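PDB 3WKY: prophenoloxidase b from Marsupenaeus japonicus, which is the inactive precursor of a type 3 copper phenoloxidase that probably hydroxylates monophenols and oxidises o-diphenols once activated. Local coordinates for residues I423-V428 with I489-P494; F498-L503 with T535-P540; F593-D598 with P653-Q658. All blocks are in the same frame, centred on the assembly; numbering follows the deposited sequence. Where two conformers were deposited one is given.

How the contacts relate
All three contacts belong to the hemocyanin-type Ig-like domain, where a three-stranded antiparallel sheet packs against a larger mixed one. Contact 1 pairs two strands of the small sheet and contact 3 two strands of the large sheet; contact 2 ties the residues leading into strand 501-509, and its first residues, to the chain entering strand 541-548, spanning both. Contact 3 is the buried one, rich in methionine and other apolar side chains. Contact 1 is mixed, with aliphatic residues inside and a glycosylated asparagine outside, while contact 2 lies mostly at the surface, with prolines, a phenylalanine and a lysine reaching a sugar. N493 ND2 joins contacts 1 and 2 by a probable hydrogen bond to I538 O.

Contact 1 (I423-V428 with I489-P494); sequences ITVLNV and ITVNNP. With NAG (2-acetamido-2-deoxy-beta-D-glucopyranose), chain I.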
loop_
_atom_site.group_PDB
_atom_site.type_symbol
_atom_site.label_atom_id
_atom_site.label_comp_id
_atom_site.label_asym_id
_atom_site.label_seq_id
_atom_site.Cartn_x
_atom_site.Cartn_y
_atom_site.Cartn_z
ATOM N N ILE A 423 -58.254 -20.563 -1.923
ATOM C CA ILE A 423 -57.969 -21.682 -2.821
ATOM C C ILE A 423 -56.795 -22.511 -2.307
ATOM O O ILE A 423 -55.796 -21.954 -1.863
ATOM C CB ILE A 423 -57.682 -21.184 -4.250
ATOM C CG1 ILE A 423 -58.895 -20.434 -4.797
ATOM C CG2 ILE A 423 -57.331 -22.336 -5.161
ATOM C CD1 ILE A 423 -60.158 -21.260 -4.798
ATOM N N THR A 424 -56.929 -23.835 -2.358
ATOM C CA THR A 424 -55.880 -24.768 -1.953
ATOM C C THR A 424 -55.118 -25.235 -3.187
ATOM O O THR A 424 -55.725 -25.572 -4.201
ATOM C CB THR A 424 -56.488 -26.018 -1.246
ATOM O OG1 THR A 424 -57.002 -25.647 0.039
ATOM C CG2 THR A 424 -55.434 -27.096 -1.058
ATOM N N VAL A 425 -53.789 -25.242 -3.130
ATOM C CA VAL A 425 -53.024 -25.809 -4.233
ATOM C C VAL A 425 -52.712 -27.277 -3.936
ATOM O O VAL A 425 -52.108 -27.593 -2.905
ATOM C CB VAL A 425 -51.717 -25.020 -4.488
ATOM C CG1 VAL A 425 -50.917 -25.667 -5.610
ATOM C CG2 VAL A 425 -52.042 -23.578 -4.832
ATOM N N LEU A 426 -53.118 -28.172 -4.837
ATOM C CA LEU A 426 -53.027 -29.605 -4.574
ATOM C C LEU A 426 -51.872 -30.282 -5.292
ATOM O O LEU A 426 -51.306 -31.252 -4.790
ATOM C CB LEU A 426 -54.335 -30.307 -4.967
ATOM C CG LEU A 426 -55.562 -29.937 -4.140
ATOM C CD1 LEU A 426 -56.816 -30.615 -4.701
ATOM C CD2 LEU A 426 -55.344 -30.332 -2.697
ATOM N N ASN A 427 -51.537 -29.792 -6.480
ATOM C CA ASN A 427 -50.521 -30.451 -7.285
ATOM C C ASN A 427 -49.933 -29.526 -8.336
ATOM O O ASN A 427 -50.544 -28.520 -8.716
ATOM C CB ASN A 427 -51.108 -31.677 -7.981
ATOM C CG ASN A 427 -50.097 -32.790 -8.151
ATOM O OD1 ASN A 427 -48.898 -32.598 -7.925
ATOM N ND2 ASN A 427 -50.575 -33.965 -8.560
ATOM N N VAL A 428 -48.745 -29.876 -8.807
ATOM C CA VAL A 428 -48.063 -29.099 -9.826
ATOM C C VAL A 428 -47.307 -30.091 -10.684
ATOM O O VAL A 428 -46.662 -31.000 -10.156
ATOM C CB VAL A 428 -47.025 -28.121 -9.219
ATOM C CG1 VAL A 428 -46.383 -27.300 -10.317
ATOM C CG2 VAL A 428 -47.652 -27.198 -8.178
ATOM N N ILE A 489 -51.462 -26.717 -12.846
ATOM C CA ILE A 489 -51.663 -26.564 -11.423
ATOM C C ILE A 489 -53.027 -27.158 -11.085
ATOM O O ILE A 489 -54.031 -26.794 -11.696
ATOM C CB ILE A 489 -51.672 -25.084 -11.008
ATOM C CG1 ILE A 489 -50.432 -24.351 -11.555
ATOM C CG2 ILE A 489 -51.756 -24.956 -9.487
ATOM C CD1 ILE A 489 -49.108 -25.004 -11.176
ATOM N N THR A 490 -53.051 -28.076 -10.126
ATOM C CA THR A 490 -54.313 -28.624 -9.634
ATOM C C THR A 490 -54.683 -27.870 -8.364
ATOM O O THR A 490 -53.888 -27.818 -7.417
ATOM C CB THR A 490 -54.175 -30.118 -9.322
ATOM O OG1 THR A 490 -53.734 -30.815 -10.500
ATOM C CG2 THR A 490 -55.521 -30.708 -8.870
ATOM N N VAL A 491 -55.873 -27.271 -8.341
ATOM C CA VAL A 491 -56.314 -26.532 -7.163
ATOM C C VAL A 491 -57.674 -27.027 -6.667
ATOM O O VAL A 491 -58.388 -27.730 -7.383
ATOM C CB VAL A 491 -56.399 -25.025 -7.420
ATOM C CG1 VAL A 491 -55.070 -24.495 -7.969
ATOM C CG2 VAL A 491 -57.527 -24.702 -8.383
ATOM N N ASN A 492 -58.019 -26.658 -5.439
ATOM C CA ASN A 492 -59.358 -26.915 -4.924
ATOM C C ASN A 492 -59.995 -25.652 -4.384
ATOM O O ASN A 492 -59.375 -24.907 -3.619
ATOM C CB ASN A 492 -59.353 -27.983 -3.829
ATOM C CG ASN A 492 -60.765 -28.395 -3.421
ATOM O OD1 ASN A 492 -61.545 -28.846 -4.261
ATOM N ND2 ASN A 492 -61.102 -28.235 -2.138
ATOM N N ASN A 493 -61.235 -25.406 -4.797
ATOM C CA ASN A 493 -62.042 -24.356 -4.208
ATOM C C ASN A 493 -63.014 -25.043 -3.262
ATOM O O ASN A 493 -63.963 -25.687 -3.713
ATOM C CB ASN A 493 -62.800 -23.603 -5.300
ATOM C CG ASN A 493 -63.763 -22.569 -4.750
ATOM O OD1 ASN A 493 -63.884 -22.380 -3.539
ATOM N ND2 ASN A 493 -64.452 -21.879 -5.652
ATOM N N PRO A 494 -62.763 -24.928 -1.950
ATOM C CA PRO A 494 -63.603 -25.597 -0.951
ATOM C C PRO A 494 -64.810 -24.762 -0.555
ATOM O O PRO A 494 -65.597 -25.204 0.275
ATOM C CB PRO A 494 -62.663 -25.738 0.245
ATOM C CG PRO A 494 -61.774 -24.511 0.146
ATOM C CD PRO A 494 -61.564 -24.307 -1.346
HETATM C C1 NAG I . -49.496 -34.896 -8.781
HETATM C C2 NAG I . -49.945 -36.099 -7.958
HETATM C C3 NAG I . -48.919 -37.221 -8.062
HETATM C C4 NAG I . -48.495 -37.477 -9.507
HETATM C C5 NAG I . -48.297 -36.200 -10.323
HETATM C C6 NAG I . -48.141 -36.569 -11.798
HETATM C C7 NAG I . -51.385 -35.521 -6.098
HETATM C C8 NAG I . -51.513 -35.188 -4.640
HETATM N N2 NAG I . -50.157 -35.718 -6.570
HETATM O O3 NAG I . -49.482 -38.403 -7.537
HETATM O O4 NAG I . -47.277 -38.189 -9.513
HETATM O O5 NAG I . -49.364 -35.290 -10.135
HETATM O O6 NAG I . -49.242 -36.139 -12.570
HETATM O O7 NAG I . -52.384 -35.597 -6.813
HETATM O O HOH W 1 -53.212 -33.577 -10.092
#
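V428 and I489 pack side by side on the inner face of an antiparallel strand pair, V428 CG1 lying 3.7 Å from I489 CD1. The same face carries V425 and V491, and V425 CG1 meets I489 CG2 at 4.0 Å. Branched aliphatic residues suit this buried side, since they favour extended backbone and fill space close to it. In the conformer described here, I423 reaches across to the partner strand, and its bends at chi1 (-60°) and chi2 (-57°) put CD1 3.6 Å from N493 CB.

The outer face is looser and mostly polar, though L426 lays CD1 on N492 CB. Here T490 CB meets N427 CB, and the N427 amide turns outward, its ND2 bonded covalently to C1 of an N-linked GlcNAc. A water bridges N427 ND2 and T490 OG1. L426 and N427 both sit opposite T490, the extra residue of a classic beta bulge that moves the register by one, and T490 O takes both their N-H groups. Beyond it, T424 and N492 exchange a regular pair of bonds.

Strand 485-493 is central in its sheet, flanked by 424-432 and 541-548, while V425 and V428 lean on strands 588-598 and 655-664 of the larger sheet.

Contact 2 (F498-L503 with T535-P540); sequences FKRMKL and TDPIAP. With NAG (2-acetamido-2-deoxy-beta-D-glucopyranose), chain E.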
loop_
_atom_site.group_PDB
_atom_site.type_symbol
_atom_site.label_atom_id
_atom_site.label_comp_id
_atom_site.label_asym_id
_atom_site.label_seq_id
_atom_site.Cartn_x
_atom_site.Cartn_y
_atom_site.Cartn_z
ATOM N N PHE A 498 -68.054 -19.284 -6.726
ATOM C CA PHE A 498 -66.948 -19.165 -7.661
ATOM C C PHE A 498 -65.917 -18.227 -7.053
ATOM O O PHE A 498 -66.276 -17.258 -6.379
ATOM C CB PHE A 498 -67.429 -18.608 -8.999
ATOM C CG PHE A 498 -68.059 -19.635 -9.888
ATOM C CD1 PHE A 498 -69.365 -20.052 -9.672
ATOM C CD2 PHE A 498 -67.345 -20.192 -10.940
ATOM C CE1 PHE A 498 -69.946 -21.006 -10.489
ATOM C CE2 PHE A 498 -67.923 -21.148 -11.762
ATOM C CZ PHE A 498 -69.228 -21.556 -11.533
ATOM N N LYS A 499 -64.640 -18.511 -7.288
ATOM C CA LYS A 499 -63.579 -17.682 -6.726
ATOM C C LYS A 499 -62.604 -17.289 -7.825
ATOM O O LYS A 499 -62.249 -18.115 -8.668
ATOM C CB LYS A 499 -62.832 -18.438 -5.626
ATOM C CG LYS A 499 -63.632 -18.719 -4.357
ATOM C CD LYS A 499 -63.909 -17.443 -3.581
ATOM C CE LYS A 499 -64.615 -17.751 -2.270
ATOM N NZ LYS A 499 -65.001 -16.507 -1.553
ATOM N N ARG A 500 -62.198 -16.024 -7.827
ATOM C CA ARG A 500 -61.159 -15.554 -8.734
ATOM C C ARG A 500 -59.823 -15.718 -8.023
ATOM O O ARG A 500 -59.730 -15.520 -6.808
ATOM C CB ARG A 500 -61.338 -14.073 -9.062
ATOM C CG ARG A 500 -62.626 -13.702 -9.769
ATOM C CD ARG A 500 -62.617 -12.223 -10.170
ATOM N NE ARG A 500 -62.173 -11.350 -9.084
ATOM C CZ ARG A 500 -62.922 -11.023 -8.033
ATOM N NH1 ARG A 500 -64.155 -11.505 -7.924
ATOM N NH2 ARG A 500 -62.444 -10.221 -7.087
ATOM N N MET A 501 -58.790 -16.078 -8.769
ATOM C CA MET A 501 -57.472 -16.106 -8.165
ATOM C C MET A 501 -56.385 -15.681 -9.135
ATOM O O MET A 501 -56.573 -15.710 -10.358
ATOM C CB MET A 501 -57.179 -17.493 -7.620
ATOM C CG MET A 501 -57.119 -18.523 -8.682
ATOM S SD MET A 501 -55.522 -19.304 -8.582
ATOM C CE MET A 501 -56.030 -21.006 -8.676
ATOM N N LYS A 502 -55.259 -15.260 -8.570
ATOM C CA LYS A 502 -54.059 -14.981 -9.350
ATOM C C LYS A 502 -53.007 -16.029 -8.977
ATOM O O LYS A 502 -52.726 -16.243 -7.798
ATOM C CB LYS A 502 -53.562 -13.563 -9.070
ATOM C CG LYS A 502 -52.134 -13.298 -9.558
ATOM C CD LYS A 502 -51.885 -11.804 -9.750
ATOM C CE LYS A 502 -52.327 -11.365 -11.135
ATOM N NZ LYS A 502 -52.138 -9.903 -11.352
ATOM N N LEU A 503 -52.474 -16.724 -9.978
ATOM C CA LEU A 503 -51.406 -17.683 -9.742
ATOM C C LEU A 503 -50.081 -16.922 -9.848
ATOM O O LEU A 503 -49.900 -16.106 -10.750
ATOM C CB LEU A 503 -51.454 -18.807 -10.764
ATOM C CG LEU A 503 -52.518 -19.868 -10.456
ATOM C CD1 LEU A 503 -52.660 -20.835 -11.619
ATOM C CD2 LEU A 503 -52.133 -20.611 -9.184
ATOM N N THR A 535 -56.605 -16.115 -13.286
ATOM C CA THR A 535 -57.303 -17.227 -13.923
ATOM C C THR A 535 -58.753 -16.854 -14.197
ATOM O O THR A 535 -59.238 -15.811 -13.743
ATOM C CB THR A 535 -57.335 -18.446 -13.004
ATOM O OG1 THR A 535 -58.133 -18.138 -11.853
ATOM C CG2 THR A 535 -55.927 -18.832 -12.566
ATOM N N ASP A 536 -59.446 -17.710 -14.941
ATOM C CA ASP A 536 -60.900 -17.650 -14.981
ATOM C C ASP A 536 -61.385 -17.962 -13.570
ATOM O O ASP A 536 -60.676 -18.622 -12.807
ATOM C CB ASP A 536 -61.452 -18.696 -15.955
ATOM C CG ASP A 536 -61.022 -18.447 -17.388
ATOM O OD1 ASP A 536 -60.960 -17.265 -17.795
ATOM O OD2 ASP A 536 -60.750 -19.432 -18.107
ATOM N N PRO A 537 -62.585 -17.480 -13.209
ATOM C CA PRO A 537 -63.187 -17.858 -11.923
ATOM C C PRO A 537 -63.170 -19.374 -11.720
ATOM O O PRO A 537 -63.408 -20.124 -12.671
ATOM C CB PRO A 537 -64.628 -17.362 -12.061
ATOM C CG PRO A 537 -64.521 -16.191 -12.981
ATOM C CD PRO A 537 -63.434 -16.540 -13.965
ATOM N N ILE A 538 -62.863 -19.813 -10.503
ATOM C CA ILE A 538 -62.765 -21.232 -10.192
ATOM C C ILE A 538 -64.077 -21.688 -9.550
ATOM O O ILE A 538 -64.495 -21.134 -8.533
ATOM C CB ILE A 538 -61.600 -21.501 -9.197
ATOM C CG1 ILE A 538 -60.288 -20.902 -9.721
ATOM C CG2 ILE A 538 -61.418 -22.987 -8.951
ATOM C CD1 ILE A 538 -59.764 -21.592 -10.950
ATOM N N ALA A 539 -64.725 -22.676 -10.156
ATOM C CA ALA A 539 -65.963 -23.234 -9.606
ATOM C C ALA A 539 -65.657 -23.982 -8.320
ATOM O O ALA A 539 -64.544 -24.492 -8.148
ATOM C CB ALA A 539 -66.605 -24.181 -10.611
ATOM N N PRO A 540 -66.649 -24.073 -7.419
ATOM C CA PRO A 540 -66.484 -24.943 -6.253
ATOM C C PRO A 540 -65.989 -26.310 -6.698
ATOM O O PRO A 540 -66.442 -26.817 -7.728
ATOM C CB PRO A 540 -67.905 -25.034 -5.695
ATOM C CG PRO A 540 -68.487 -23.687 -6.018
ATOM C CD PRO A 540 -67.918 -23.321 -7.375
HETATM C C1 NAG E . -62.232 -15.722 0.881
HETATM C C2 NAG E . -61.380 -14.748 1.715
HETATM C C3 NAG E . -62.047 -13.423 2.107
HETATM C C4 NAG E . -63.244 -13.029 1.251
HETATM C C5 NAG E . -64.103 -14.251 1.009
HETATM C C6 NAG E . -65.386 -13.879 0.271
HETATM C C7 NAG E . -59.826 -16.057 3.104
HETATM C C8 NAG E . -59.899 -17.395 3.783
HETATM N N2 NAG E . -60.979 -15.404 2.952
HETATM O O3 NAG E . -61.086 -12.393 2.031
HETATM O O4 NAG E . -64.008 -12.041 1.907
HETATM O O5 NAG E . -63.338 -15.132 0.226
HETATM O O6 NAG E . -65.057 -13.185 -0.913
HETATM O O7 NAG E . -58.735 -15.624 2.733
#
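K499 and I538 form a single antiparallel bridge, K499 N donating to I538 O and I538 N to K499 O, while T535 N bonds to M501 O at 3.0 Å. This local pairing lies at the edge of the Ig-like domain, where the chain between strands 528-534 and 541-548 runs back along the lead-in and first residues of strand 501-509.

At the exposed end, the F498 ring makes a CH-pi contact with A539 CA, 3.9 Å from its centroid and 28° off the normal. A539 CB touches F498 CE2 at 3.5 Å, and P540 CD lies over a face near the rim. Alanine's small methyl lets the ring come close, and proline's CH2 groups add an apolar surface.

The inner end is largely apolar; M501 N is buried without a partner. M501 CG, set between its own backbone N and carbonyl carbon (chi1 64°), comes within 4.1 Å of I538 CG1, and T535 turns CG2 to L503 CD1. The T535 hydroxyl donates to the next carbonyl, D536 O, from above its plane. The K499 chain, bent at chi2 (-69°), extends from the bridge to a GlcNAc, where NZ donates to O5 at 2.8 Å.

Contact 3 (F593-D598 with P653-Q658); sequences FVMATD and PNMMLQ. With NAG (2-acetamido-2-deoxy-beta-D-glucopyranose), chain E.
Two neighbouring antiparallel strands of the large mixed sheet of the Ig-like domain meet here, 588-598 and 655-664. V594 and M656 form the hydrogen-bonded pair, each amide N 2.9 Å from the other's carbonyl O. Before and after them along the strands come the non-hydrogen-bonded pairs F593 with L657 and M595 with M655, all four side chains on the face opposite V594 and M656. A596 N continues the pattern to N654 O at 2.8 Å.

The two methionines M595 and M655 run side by side in extended form, CE to CE 3.8 Å; unbranched and flexible, they can lie along each other in a buried layer. M655 also makes a Met-aromatic contact: its SD approaches F593 CE2 at 3.9 Å, oblique to the ring. F593 CG stands opposite its backbone N (chi1 168°), which brings the far end of the ring, CE2 and CZ, to this sulfur.

N654, just before the strand begins, closes the pairing. Its CG lies between its own backbone N and carbonyl carbon (chi1 57°), folding the amide back so that ND2 gives a bond to A596 O at 3.1 Å, nearly in the amide plane. The same ND2 also bonds to L419 O, so an asparagine serves here as a two-way donor in a buried spot.

Strand 501-509 flanks 588-598 on its other edge, helix 645-650 covers F593, M655 and L657, and V594, A596 and M656 face strand 424-432 of the smaller sheet.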
loop_
_atom_site.group_PDB
_atom_site.type_symbol
_atom_site.label_atom_id
_atom_site.label_comp_id
_atom_site.label_asym_id
_atom_site.label_seq_id
_atom_site.Cartn_x
_atom_site.Cartn_y
_atom_site.Cartn_z
ATOM N N PHE A 593 -41.939 -22.431 -7.255
ATOM C CA PHE A 593 -42.876 -22.006 -6.213
ATOM C C PHE A 593 -44.194 -21.587 -6.849
ATOM O O PHE A 593 -44.200 -20.835 -7.830
ATOM C CB PHE A 593 -42.267 -20.819 -5.442
ATOM C CG PHE A 593 -43.238 -20.088 -4.514
ATOM C CD1 PHE A 593 -44.092 -19.090 -5.001
ATOM C CD2 PHE A 593 -43.236 -20.344 -3.155
ATOM C CE1 PHE A 593 -44.952 -18.402 -4.154
ATOM C CE2 PHE A 593 -44.095 -19.663 -2.292
ATOM C CZ PHE A 593 -44.951 -18.683 -2.794
ATOM N N VAL A 594 -45.310 -22.057 -6.288
ATOM C CA VAL A 594 -46.637 -21.729 -6.814
ATOM C C VAL A 594 -47.531 -21.208 -5.695
ATOM O O VAL A 594 -47.690 -21.871 -4.667
ATOM C CB VAL A 594 -47.321 -22.981 -7.434
ATOM C CG1 VAL A 594 -48.714 -22.622 -7.986
ATOM C CG2 VAL A 594 -46.442 -23.599 -8.510
ATOM N N MET A 595 -48.122 -20.030 -5.890
ATOM C CA MET A 595 -49.090 -19.514 -4.929
ATOM C C MET A 595 -50.405 -19.104 -5.591
ATOM O O MET A 595 -50.414 -18.428 -6.624
ATOM C CB MET A 595 -48.513 -18.327 -4.160
ATOM C CG MET A 595 -49.448 -17.756 -3.107
ATOM S SD MET A 595 -48.689 -16.325 -2.297
ATOM C CE MET A 595 -49.853 -15.973 -0.974
ATOM N N ALA A 596 -51.518 -19.535 -5.004
ATOM C CA ALA A 596 -52.836 -19.091 -5.458
ATOM C C ALA A 596 -53.304 -17.985 -4.521
ATOM O O ALA A 596 -53.475 -18.200 -3.317
ATOM C CB ALA A 596 -53.834 -20.258 -5.459
ATOM N N THR A 597 -53.509 -16.794 -5.069
ATOM C CA THR A 597 -53.909 -15.683 -4.222
ATOM C C THR A 597 -55.296 -15.181 -4.598
ATOM O O THR A 597 -55.718 -15.255 -5.750
ATOM C CB THR A 597 -52.880 -14.538 -4.283
ATOM O OG1 THR A 597 -53.192 -13.543 -3.304
ATOM C CG2 THR A 597 -52.902 -13.922 -5.634
ATOM N N ASP A 598 -56.033 -14.719 -3.589
ATOM C CA ASP A 598 -57.380 -14.208 -3.818
ATOM C C ASP A 598 -57.287 -12.901 -4.592
ATOM O O ASP A 598 -56.367 -12.106 -4.372
ATOM C CB ASP A 598 -58.103 -13.961 -2.494
ATOM C CG ASP A 598 -58.203 -15.209 -1.630
ATOM O OD1 ASP A 598 -58.269 -16.334 -2.182
ATOM O OD2 ASP A 598 -58.218 -15.051 -0.387
ATOM N N PRO A 653 -51.820 -23.426 2.832
ATOM C CA PRO A 653 -52.431 -24.368 1.889
ATOM C C PRO A 653 -52.530 -23.808 0.471
ATOM O O PRO A 653 -52.630 -24.603 -0.471
ATOM C CB PRO A 653 -53.841 -24.588 2.466
ATOM C CG PRO A 653 -53.735 -24.198 3.905
ATOM C CD PRO A 653 -52.726 -23.086 3.946
ATOM N N ASN A 654 -52.503 -22.480 0.326
ATOM C CA ASN A 654 -52.530 -21.858 -1.001
ATOM C C ASN A 654 -51.144 -21.721 -1.634
ATOM O O ASN A 654 -50.989 -21.054 -2.662
ATOM C CB ASN A 654 -53.233 -20.497 -0.979
ATOM C CG ASN A 654 -52.602 -19.522 0.002
ATOM O OD1 ASN A 654 -52.083 -19.919 1.053
ATOM N ND2 ASN A 654 -52.656 -18.235 -0.332
ATOM N N MET A 655 -50.146 -22.354 -1.026
ATOM C CA MET A 655 -48.815 -22.392 -1.619
ATOM C C MET A 655 -48.334 -23.819 -1.760
ATOM O O MET A 655 -48.586 -24.663 -0.886
ATOM C CB MET A 655 -47.805 -21.625 -0.762
ATOM C CG MET A 655 -48.144 -20.188 -0.446
ATOM S SD MET A 655 -46.781 -19.561 0.595
ATOM C CE MET A 655 -47.450 -17.986 1.122
ATOM N N MET A 656 -47.630 -24.093 -2.853
ATOM C CA MET A 656 -46.994 -25.397 -3.037
ATOM C C MET A 656 -45.600 -25.232 -3.629
ATOM O O MET A 656 -45.380 -24.384 -4.493
ATOM C CB MET A 656 -47.846 -26.314 -3.926
ATOM C CG MET A 656 -47.202 -27.666 -4.241
ATOM S SD MET A 656 -48.433 -28.938 -4.676
ATOM C CE MET A 656 -49.211 -29.219 -3.080
ATOM N N LEU A 657 -44.659 -26.043 -3.156
ATOM C CA LEU A 657 -43.291 -25.989 -3.667
ATOM C C LEU A 657 -42.991 -27.195 -4.545
ATOM O O LEU A 657 -42.862 -28.321 -4.062
ATOM C CB LEU A 657 -42.288 -25.922 -2.517
ATOM C CG LEU A 657 -40.826 -25.773 -2.936
ATOM C CD1 LEU A 657 -40.605 -24.387 -3.554
ATOM C CD2 LEU A 657 -39.883 -26.021 -1.751
ATOM N N GLN A 658 -42.895 -26.949 -5.843
ATOM C CA GLN A 658 -42.576 -27.986 -6.812
ATOM C C GLN A 658 -41.074 -27.892 -7.133
ATOM O O GLN A 658 -40.390 -26.965 -6.679
ATOM C CB GLN A 658 -43.516 -27.833 -8.035
ATOM C CG GLN A 658 -43.015 -28.252 -9.420
ATOM C CD GLN A 658 -43.280 -29.697 -9.786
ATOM O OE1 GLN A 658 -43.532 -30.545 -8.926
ATOM N NE2 GLN A 658 -43.214 -29.988 -11.087
HETATM C C1 NAG E . -62.232 -15.722 0.881
HETATM C C2 NAG E . -61.380 -14.748 1.715
HETATM C C3 NAG E . -62.047 -13.423 2.107
HETATM C C4 NAG E . -63.244 -13.029 1.251
HETATM C C5 NAG E . -64.103 -14.251 1.009
HETATM C C6 NAG E . -65.386 -13.879 0.271
HETATM C C7 NAG E . -59.826 -16.057 3.104
HETATM C C8 NAG E . -59.899 -17.395 3.783
HETATM N N2 NAG E . -60.979 -15.404 2.952
HETATM O O3 NAG E . -61.086 -12.393 2.031
HETATM O O4 NAG E . -64.008 -12.041 1.907
HETATM O O5 NAG E . -63.338 -15.132 0.226
HETATM O O6 NAG E . -65.057 -13.185 -0.913
HETATM O O7 NAG E . -58.735 -15.624 2.733
#